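Local coordinates for chemotaxis protein motB (Helicobacter pylori, PDB 3CYP) that probably links the torque-generating stator of the flagellar motor to the cell wall through this periplasmic, OmpA-like C-terminal domain, at residues B[48-51]-B[57-60]. Sequence-based numbering, arbitrary orientation. Where two conformers were deposited one is given.
Sequences TPLV and SHYE
His58 reaches out from the first turn of helix 58-75 to the loop ahead of it, and its NE2 donates to the carbonyl oxygen Thr48 O at 2.7 Å. The bond is short but bent, with an N-H...O angle of 140°. The oxygen lies close to the plane of the imidazole, whereas NE2 stands tilted by 30° from the plane of the carbonyl. Donation from NE2 implies a proton on that nitrogen and, with Leu50 against one face, probably restrains rotation of the ring. The same oxygen also lies 3.2 Å from His58 CE1, at the ring edge. With CG of His58 anti to its own carbonyl carbon (chi1 -70°), the imidazole reaches Thr48 O and Leu50.

Leu50 covers one face of this ring. Its CG sits 4.2 Å from the ring centroid, a CH-pi contact displaced toward the NE2 rim, and CD2 touches the NE2 and CD2 atoms of His58. The two side chains run past each other in opposite directions. Leu50 CD1 lies over the same face, closer to the middle of the ring than CG, and meets the backbone at Ser57 C, 3.4 Å away. In this OmpA-like domain the contact closes the loop between strand 38-44 and helix 58-75 back onto the start of the helix, at the periphery of the fold. Ser57 is the N-cap: its OG accepts from Glu60 N at 3.0 Å, capping the backbone from which His58 projects. On the loop side, Asp46 OD1 accepts a hydrogen bond from Thr48 N, while Leu50 also packs against Thr11 and His58 against Thr45.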
ATOM      1  N   THR B  48       7.841 -15.438  17.431  1.00 29.70           N
ATOM      2  CA  THR B  48       8.094 -16.874  17.327  1.00 30.78           C
ATOM      3  C   THR B  48       8.919 -17.142  16.074  1.00 31.14           C
ATOM      4  O   THR B  48       8.689 -16.546  15.012  1.00 30.62           O
ATOM      5  CB  THR B  48       6.809 -17.737  17.314  1.00 30.95           C
ATOM      6  OG1 THR B  48       6.131 -17.607  16.065  1.00 33.24           O
ATOM      7  CG2 THR B  48       5.876 -17.365  18.428  1.00 31.75           C
ATOM      8  N   PRO B  49       9.924 -18.030  16.182  1.00 33.05           N
ATOM      9  CA  PRO B  49      10.678 -18.255  14.963  1.00 33.20           C
ATOM     10  C   PRO B  49       9.786 -18.878  13.896  1.00 33.97           C
ATOM     11  O   PRO B  49       8.952 -19.725  14.206  1.00 33.63           O
ATOM     12  CB  PRO B  49      11.800 -19.215  15.409  1.00 33.72           C
ATOM     13  CG  PRO B  49      11.864 -19.062  16.891  1.00 33.59           C
ATOM     14  CD  PRO B  49      10.442 -18.829  17.305  1.00 32.98           C
ATOM     15  N   LEU B  50       9.956 -18.441  12.651  1.00 34.47           N
ATOM     16  CA  LEU B  50       9.082 -18.847  11.564  1.00 35.79           C
ATOM     17  C   LEU B  50       9.369 -20.287  11.164  1.00 36.89           C
ATOM     18  O   LEU B  50      10.521 -20.647  10.882  1.00 36.35           O
ATOM     19  CB  LEU B  50       9.241 -17.915  10.357  1.00 35.73           C
ATOM     20  CG  LEU B  50       8.719 -16.478  10.535  1.00 35.65           C
ATOM     21  CD1 LEU B  50       9.223 -15.561   9.407  1.00 36.34           C
ATOM     22  CD2 LEU B  50       7.210 -16.448  10.629  1.00 34.16           C
ATOM     23  N   VAL B  51       8.309 -21.091  11.145  1.00 37.88           N
ATOM     24  CA  VAL B  51       8.384 -22.479  10.715  1.00 38.63           C
ATOM     25  C   VAL B  51       7.160 -22.773   9.842  1.00 39.44           C
ATOM     26  O   VAL B  51       6.119 -22.120   9.986  1.00 39.71           O
ATOM     27  CB  VAL B  51       8.428 -23.424  11.937  1.00 38.98           C
ATOM     28  CG1 VAL B  51       7.166 -23.253  12.786  1.00 38.50           C
ATOM     29  CG2 VAL B  51       8.602 -24.875  11.498  1.00 39.09           C
ATOM     30  N   SER B  57      10.805 -13.460   6.759  1.00 28.73           N
ATOM     31  CA  SER B  57      10.963 -12.602   7.908  1.00 26.61           C
ATOM     32  C   SER B  57       9.600 -12.260   8.478  1.00 24.42           C
ATOM     33  O   SER B  57       8.600 -12.387   7.809  1.00 22.86           O
ATOM     34  CB  SER B  57      11.674 -11.313   7.519  1.00 26.64           C
ATOM     35  OG  SER B  57      10.838 -10.516   6.687  1.00 25.00           O
ATOM     36  N   HIS B  58       9.595 -11.790   9.709  1.00 23.38           N
ATOM     37  CA  HIS B  58       8.366 -11.324  10.318  1.00 22.63           C
ATOM     38  C   HIS B  58       7.909 -10.043   9.591  1.00 21.82           C
ATOM     39  O   HIS B  58       6.692  -9.775   9.482  1.00 20.62           O
ATOM     40  CB  HIS B  58       8.563 -11.076  11.797  1.00 22.51           C
ATOM     41  CG  HIS B  58       8.756 -12.329  12.604  1.00 23.30           C
ATOM     42  ND1 HIS B  58      10.001 -12.782  12.983  1.00 27.70           N
ATOM     43  CD2 HIS B  58       7.862 -13.187  13.143  1.00 22.05           C
ATOM     44  CE1 HIS B  58       9.865 -13.882  13.707  1.00 25.95           C
ATOM     45  NE2 HIS B  58       8.581 -14.157  13.814  1.00 24.26           N
ATOM     46  N   TYR B  59       8.855  -9.245   9.092  1.00 21.26           N
ATOM     47  CA  TYR B  59       8.442  -8.057   8.305  1.00 20.14           C
ATOM     48  C   TYR B  59       7.619  -8.454   7.095  1.00 19.41           C
ATOM     49  O   TYR B  59       6.633  -7.775   6.773  1.00 18.30           O
ATOM     50  CB  TYR B  59       9.629  -7.192   7.871  1.00 21.91           C
ATOM     51  CG  TYR B  59      10.196  -6.338   8.946  1.00 20.55           C
ATOM     52  CD1 TYR B  59      11.440  -6.649   9.508  1.00 24.42           C
ATOM     53  CD2 TYR B  59       9.501  -5.232   9.452  1.00 23.63           C
ATOM     54  CE1 TYR B  59      11.996  -5.852  10.509  1.00 24.29           C
ATOM     55  CE2 TYR B  59      10.041  -4.446  10.463  1.00 26.07           C
ATOM     56  CZ  TYR B  59      11.289  -4.774  10.988  1.00 24.42           C
ATOM     57  OH  TYR B  59      11.812  -3.980  11.981  1.00 28.73           O
ATOM     58  N   GLU B  60       7.982  -9.536   6.402  0.50 18.62           N
ATOM     59  CA  GLU B  60       7.226  -9.958   5.212  0.50 18.77           C
ATOM     60  C   GLU B  60       5.838 -10.466   5.567  0.50 18.09           C
ATOM     61  O   GLU B  60       4.868 -10.176   4.860  0.50 17.63           O
ATOM     62  CB  GLU B  60       7.971 -11.026   4.397  0.50 19.14           C
ATOM     63  CG  GLU B  60       9.281 -10.535   3.821  0.50 19.97           C
ATOM     64  CD  GLU B  60      10.183 -11.675   3.421  0.50 20.52           C
ATOM     65  OE1 GLU B  60       9.637 -12.681   2.940  0.50 22.08           O
ATOM     66  OE2 GLU B  60      11.419 -11.564   3.583  0.50 24.84           O
TER